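Local coordinates for glutathione S-transferase (Xanthomonas axonopodis pv. citri, PDB 6NV6), which probably catalyses the conjugation of glutathione to electrophilic substrates, as a theta-class glutathione transferase from the citrus canker pathogen, at residues P2-W7 and A25-T30; R16-C21 and N69-Y74. All blocks are in the same frame, centred on the assembly; numbering follows the deposited sequence.

Both interactions lie in the thioredoxin-like N-terminal domain of this glutathione transferase, their centres 11 Å apart. Interaction 1 pairs strand 4-7 with strand 29-32 at one edge of the four-stranded mixed sheet; interaction 2 packs helix 13-25 against helix 68-79. Along the chain the segments alternate, 2-7, 16-21, 25-30, 69-74, because helix 13-25 is the crossover between the two strands of interaction 1. The two contacts meet directly: L19, on that helix, packs its CD2 against Y29 CE2 at 3.8 Å and also touches the side chain of I6. Sheet edge and helix pair are thus joined through L19, interaction 2 buried and interaction 1 only partly so.

Interaction 1: P2-W7 and A25-T30; sequences PAITIW and AGVAYT
With CG2 of I4 anti to its backbone N and CG1 beside that N (chi1 -74°), the two branches part: CG2 meets CB of Y29 at 3.5 Å, while CD1, at the end of the CG1 arm, reaches CG2 of V27 at 3.7 Å, the two side chains crossing at about a right angle. The setting is the beta-alpha-beta unit that opens the thioredoxin-like domain, where strand 4-7 and strand 29-32 run parallel after the crossover through helix 13-25. Two backbone hydrogen bonds join the segments. T30 N donates to I4 O at 2.8 Å, with an N-H...O angle of 169°, and T30 O in turn accepts from I6 N at 2.8 Å, so T30 grips the strand on both sides of T5; I6 continues the pairing to I32. The side chains of T5 and T30 lie alongside each other, pointing the same way. On the opposite face of the sheet from them, I4 packs on L75 and Y79 of helix 68-79. Y29 has CG between its backbone N and carbonyl carbon (chi1 73°), which leads the ring away from I4 toward L19 and A22 of helix 13-25, with I6 CD1 still 4.3 Å from Y29 CD2 and the OH hydrogen-bonded to E23. Ahead of the strand, P2 closes the contact: its CB packs on A28 CB at 3.8 Å, and its CD comes within 3.3 Å of T30 OG1.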
loop_
_atom_site.group_PDB
_atom_site.type_symbol
_atom_site.label_atom_id
_atom_site.label_comp_id
_atom_site.label_asym_id
_atom_site.label_seq_id
_atom_site.Cartn_x
_atom_site.Cartn_y
_atom_site.Cartn_z
ATOM N N PRO A 2 -8.376 -20.485 -10.980
ATOM C CA PRO A 2 -8.909 -20.030 -9.687
ATOM C C PRO A 2 -10.075 -19.064 -9.835
ATOM O O PRO A 2 -10.166 -18.290 -10.792
ATOM C CB PRO A 2 -7.707 -19.344 -9.035
ATOM C CG PRO A 2 -6.519 -19.962 -9.679
ATOM C CD PRO A 2 -6.919 -20.289 -11.081
ATOM N N ALA A 3 -10.974 -19.113 -8.848
ATOM C CA ALA A 3 -12.136 -18.231 -8.861
ATOM C C ALA A 3 -11.744 -16.762 -8.787
ATOM O O ALA A 3 -12.494 -15.900 -9.261
ATOM C CB ALA A 3 -13.070 -18.576 -7.699
ATOM N N ILE A 4 -10.595 -16.452 -8.189
ATOM C CA ILE A 4 -10.179 -15.075 -7.954
ATOM C C ILE A 4 -9.192 -14.674 -9.034
ATOM O O ILE A 4 -8.170 -15.343 -9.225
ATOM C CB ILE A 4 -9.553 -14.904 -6.562
ATOM C CG1 ILE A 4 -10.631 -14.939 -5.477
ATOM C CG2 ILE A 4 -8.769 -13.597 -6.487
ATOM C CD1 ILE A 4 -10.084 -15.167 -4.083
ATOM N N THR A 5 -9.479 -13.575 -9.727
ATOM C CA THR A 5 -8.547 -13.018 -10.697
ATOM C C THR A 5 -8.327 -11.540 -10.402
ATOM O O THR A 5 -9.276 -10.809 -10.094
ATOM C CB THR A 5 -9.065 -13.216 -12.124
ATOM O OG1 THR A 5 -9.359 -14.604 -12.320
ATOM C CG2 THR A 5 -8.044 -12.771 -13.154
ATOM N N ILE A 6 -7.072 -11.105 -10.504
ATOM C CA ILE A 6 -6.685 -9.718 -10.255
ATOM C C ILE A 6 -5.929 -9.215 -11.483
ATOM O O ILE A 6 -4.797 -9.641 -11.734
ATOM C CB ILE A 6 -5.830 -9.582 -8.984
ATOM C CG1 ILE A 6 -6.631 -10.018 -7.754
ATOM C CG2 ILE A 6 -5.315 -8.169 -8.830
ATOM C CD1 ILE A 6 -5.813 -10.094 -6.453
ATOM N N TRP A 7 -6.545 -8.318 -12.245
ATOM C CA TRP A 7 -5.898 -7.713 -13.399
ATOM C C TRP A 7 -5.104 -6.500 -12.958
ATOM O O TRP A 7 -5.564 -5.723 -12.115
ATOM C CB TRP A 7 -6.929 -7.268 -14.433
ATOM C CG TRP A 7 -7.526 -8.361 -15.262
ATOM C CD1 TRP A 7 -7.127 -8.767 -16.505
ATOM C CD2 TRP A 7 -8.645 -9.163 -14.914
ATOM N NE1 TRP A 7 -7.932 -9.787 -16.946
ATOM C CE2 TRP A 7 -8.873 -10.048 -15.985
ATOM C CE3 TRP A 7 -9.475 -9.225 -13.797
ATOM C CZ2 TRP A 7 -9.900 -10.989 -15.969
ATOM C CZ3 TRP A 7 -10.499 -10.153 -13.781
ATOM C CH2 TRP A 7 -10.707 -11.023 -14.861
ATOM N N ALA A 25 -3.919 -14.045 2.474
ATOM C CA ALA A 25 -5.053 -14.936 2.665
ATOM C C ALA A 25 -4.776 -16.359 2.209
ATOM O O ALA A 25 -5.516 -17.270 2.590
ATOM C CB ALA A 25 -6.275 -14.404 1.905
ATOM N N GLY A 26 -3.754 -16.566 1.386
ATOM C CA GLY A 26 -3.392 -17.888 0.937
ATOM C C GLY A 26 -4.268 -18.466 -0.147
ATOM O O GLY A 26 -4.072 -19.634 -0.513
ATOM N N VAL A 27 -5.203 -17.691 -0.694
ATOM C CA VAL A 27 -6.186 -18.249 -1.616
ATOM C C VAL A 27 -5.559 -18.485 -2.988
ATOM O O VAL A 27 -4.553 -17.873 -3.379
ATOM C CB VAL A 27 -7.425 -17.344 -1.728
ATOM C CG1 VAL A 27 -8.179 -17.303 -0.411
ATOM C CG2 VAL A 27 -7.022 -15.949 -2.175
ATOM N N ALA A 28 -6.175 -19.398 -3.732
ATOM C CA ALA A 28 -5.867 -19.527 -5.144
ATOM C C ALA A 28 -6.289 -18.255 -5.858
ATOM O O ALA A 28 -7.448 -17.834 -5.757
ATOM C CB ALA A 28 -6.589 -20.739 -5.727
ATOM N N TYR A 29 -5.355 -17.632 -6.570
ATOM C CA TYR A 29 -5.726 -16.487 -7.386
ATOM C C TYR A 29 -4.853 -16.453 -8.633
ATOM O O TYR A 29 -3.718 -16.938 -8.635
ATOM C CB TYR A 29 -5.626 -15.153 -6.608
ATOM C CG TYR A 29 -4.207 -14.682 -6.337
ATOM C CD1 TYR A 29 -3.470 -15.207 -5.281
ATOM C CD2 TYR A 29 -3.606 -13.716 -7.140
ATOM C CE1 TYR A 29 -2.180 -14.795 -5.033
ATOM C CE2 TYR A 29 -2.309 -13.301 -6.899
ATOM C CZ TYR A 29 -1.601 -13.847 -5.839
ATOM O OH TYR A 29 -0.308 -13.449 -5.575
ATOM N N THR A 30 -5.411 -15.879 -9.691
ATOM C CA THR A 30 -4.680 -15.549 -10.904
ATOM C C THR A 30 -4.367 -14.060 -10.923
ATOM O O THR A 30 -5.230 -13.230 -10.614
ATOM C CB THR A 30 -5.503 -15.912 -12.145
ATOM O OG1 THR A 30 -5.880 -17.291 -12.081
ATOM C CG2 THR A 30 -4.732 -15.633 -13.418
#

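Interaction 2: R16-C21 and N69-Y74; sequences RKALWC and NAIVRY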
loop_
_atom_site.group_PDB
_atom_site.type_symbol
_atom_site.label_atom_id
_atom_site.label_comp_id
_atom_site.label_asym_id
_atom_site.label_seq_id
_atom_site.Cartn_x
_atom_site.Cartn_y
_atom_site.Cartn_z
ATOM N N ARG A 16 -0.388 -3.696 -5.926
ATOM C CA ARG A 16 0.358 -4.323 -4.841
ATOM C C ARG A 16 -0.528 -4.547 -3.627
ATOM O O ARG A 16 -0.459 -5.601 -2.984
ATOM C CB ARG A 16 1.554 -3.460 -4.453
ATOM C CG ARG A 16 2.729 -3.527 -5.403
ATOM C CD ARG A 16 3.808 -2.533 -4.975
ATOM N NE ARG A 16 4.979 -2.598 -5.839
ATOM C CZ ARG A 16 5.425 -1.586 -6.575
ATOM N NH1 ARG A 16 4.810 -0.411 -6.534
ATOM N NH2 ARG A 16 6.491 -1.757 -7.344
ATOM N N LYS A 17 -1.357 -3.553 -3.294
ATOM C CA LYS A 17 -2.308 -3.683 -2.194
ATOM C C LYS A 17 -3.130 -4.951 -2.323
ATOM O O LYS A 17 -3.353 -5.669 -1.338
ATOM C CB LYS A 17 -3.263 -2.495 -2.178
ATOM C CG LYS A 17 -2.689 -1.175 -1.761
ATOM C CD LYS A 17 -3.845 -0.222 -1.602
ATOM C CE LYS A 17 -3.479 1.198 -1.919
ATOM N NZ LYS A 17 -4.733 1.927 -2.203
ATOM N N ALA A 18 -3.599 -5.237 -3.534
ATOM C CA ALA A 18 -4.472 -6.380 -3.730
ATOM C C ALA A 18 -3.686 -7.685 -3.737
ATOM O O ALA A 18 -4.118 -8.667 -3.123
ATOM C CB ALA A 18 -5.256 -6.208 -5.030
ATOM N N LEU A 19 -2.528 -7.708 -4.415
ATOM C CA LEU A 19 -1.707 -8.918 -4.453
ATOM C C LEU A 19 -1.253 -9.298 -3.059
ATOM O O LEU A 19 -1.333 -10.469 -2.663
ATOM C CB LEU A 19 -0.495 -8.719 -5.361
ATOM C CG LEU A 19 -0.937 -8.364 -6.775
ATOM C CD1 LEU A 19 0.213 -7.897 -7.645
ATOM C CD2 LEU A 19 -1.679 -9.537 -7.396
ATOM N N TRP A 20 -0.808 -8.311 -2.287
ATOM C CA TRP A 20 -0.381 -8.579 -0.922
ATOM C C TRP A 20 -1.529 -9.158 -0.091
ATOM O O TRP A 20 -1.340 -10.125 0.658
ATOM C CB TRP A 20 0.159 -7.285 -0.313
ATOM C CG TRP A 20 0.622 -7.402 1.095
ATOM C CD1 TRP A 20 0.894 -8.546 1.785
ATOM C CD2 TRP A 20 0.869 -6.319 1.994
ATOM N NE1 TRP A 20 1.289 -8.241 3.055
ATOM C CE2 TRP A 20 1.294 -6.877 3.208
ATOM C CE3 TRP A 20 0.778 -4.927 1.886
ATOM C CZ2 TRP A 20 1.628 -6.086 4.322
ATOM C CZ3 TRP A 20 1.118 -4.143 2.985
ATOM C CH2 TRP A 20 1.530 -4.722 4.185
ATOM N N CYS A 21 -2.726 -8.581 -0.212
ATOM C CA CYS A 21 -3.876 -9.093 0.526
ATOM C C CYS A 21 -4.237 -10.512 0.096
ATOM O O CYS A 21 -4.449 -11.398 0.939
ATOM C CB CYS A 21 -5.063 -8.153 0.346
ATOM S SG CYS A 21 -6.342 -8.480 1.539
ATOM N N ASN A 69 -8.818 -0.309 -1.934
ATOM C CA ASN A 69 -9.084 -0.530 -0.518
ATOM C C ASN A 69 -10.361 -1.335 -0.301
ATOM O O ASN A 69 -10.441 -2.103 0.664
ATOM C CB ASN A 69 -9.143 0.809 0.224
ATOM C CG ASN A 69 -7.820 1.559 0.198
ATOM O OD1 ASN A 69 -6.773 0.997 -0.132
ATOM N ND2 ASN A 69 -7.867 2.838 0.534
ATOM N N ALA A 70 -11.358 -1.183 -1.176
ATOM C CA ALA A 70 -12.505 -2.080 -1.139
ATOM C C ALA A 70 -12.083 -3.518 -1.432
ATOM O O ALA A 70 -12.546 -4.457 -0.769
ATOM C CB ALA A 70 -13.571 -1.611 -2.130
ATOM N N ILE A 71 -11.217 -3.708 -2.432
ATOM C CA ILE A 71 -10.692 -5.035 -2.727
ATOM C C ILE A 71 -10.014 -5.615 -1.494
ATOM O O ILE A 71 -10.169 -6.802 -1.178
ATOM C CB ILE A 71 -9.730 -4.980 -3.930
ATOM C CG1 ILE A 71 -10.487 -4.588 -5.202
ATOM C CG2 ILE A 71 -9.042 -6.320 -4.138
ATOM C CD1 ILE A 71 -9.590 -4.165 -6.336
ATOM N N VAL A 72 -9.265 -4.787 -0.766
ATOM C CA VAL A 72 -8.557 -5.290 0.409
ATOM C C VAL A 72 -9.559 -5.702 1.472
ATOM O O VAL A 72 -9.558 -6.844 1.947
ATOM C CB VAL A 72 -7.572 -4.233 0.948
ATOM C CG1 VAL A 72 -7.068 -4.613 2.348
ATOM C CG2 VAL A 72 -6.402 -4.025 -0.024
ATOM N N ARG A 73 -10.440 -4.770 1.847
ATOM C CA ARG A 73 -11.405 -5.044 2.902
ATOM C C ARG A 73 -12.218 -6.283 2.578
ATOM O O ARG A 73 -12.491 -7.110 3.456
ATOM C CB ARG A 73 -12.309 -3.831 3.127
ATOM C CG ARG A 73 -11.635 -2.737 3.948
ATOM C CD ARG A 73 -12.635 -1.672 4.384
ATOM N NE ARG A 73 -13.055 -0.875 3.235
ATOM C CZ ARG A 73 -12.461 0.258 2.863
ATOM N NH1 ARG A 73 -11.436 0.735 3.560
ATOM N NH2 ARG A 73 -12.893 0.920 1.794
ATOM N N TYR A 74 -12.573 -6.447 1.306
ATOM C CA TYR A 74 -13.299 -7.637 0.898
ATOM C C TYR A 74 -12.459 -8.896 1.110
ATOM O O TYR A 74 -12.873 -9.822 1.821
ATOM C CB TYR A 74 -13.728 -7.516 -0.558
ATOM C CG TYR A 74 -14.231 -8.830 -1.068
ATOM C CD1 TYR A 74 -15.397 -9.381 -0.552
ATOM C CD2 TYR A 74 -13.519 -9.552 -2.016
ATOM C CE1 TYR A 74 -15.858 -10.600 -0.995
ATOM C CE2 TYR A 74 -13.969 -10.766 -2.467
ATOM C CZ TYR A 74 -15.138 -11.287 -1.957
ATOM O OH TYR A 74 -15.594 -12.502 -2.401
#
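Two helices of the thioredoxin-like domain, 13-25 and 68-79, pack side by side here, their short segments running nearly parallel (8° between directions) with axes 8.9 Å apart. A18 puts a small side chain at the middle of the interface: its CB touches CG2 of I71 at 3.9 Å, and the backbones come nearest at A18 and V72. V72 spreads its two methyls along the neighbouring helix. CG1, anti to the backbone N (chi1 167°), meets SG of C21 at 4.0 Å, while CG2 turns to K17, lying 3.7 Å from its carbonyl O. The same SG lies 3.6 Å from V72 O. Toward the N-terminal ends of the two segments the contact becomes polar. The K17 chain, bent at chi3, crosses the N69 side chain obliquely and brings K17 NZ to a hydrogen bond with N69 OD1 at 3.1 Å. NZ approaches from above the amide, 38° out of its plane, so the bond is not aimed along a lone pair of OD1. Its stronger partner is N14 OD1, near the start of its own helix. M98 and T102 on helix 88-118 touch N69, and S167 and F168 of helix 163-174 touch K17, so the C-terminal helical domain closes over this end. The buried ammonium is therefore shared between two amide oxygens, N69 OD1 and N14 OD1, which probably lessens the cost of burying its charge between the helices.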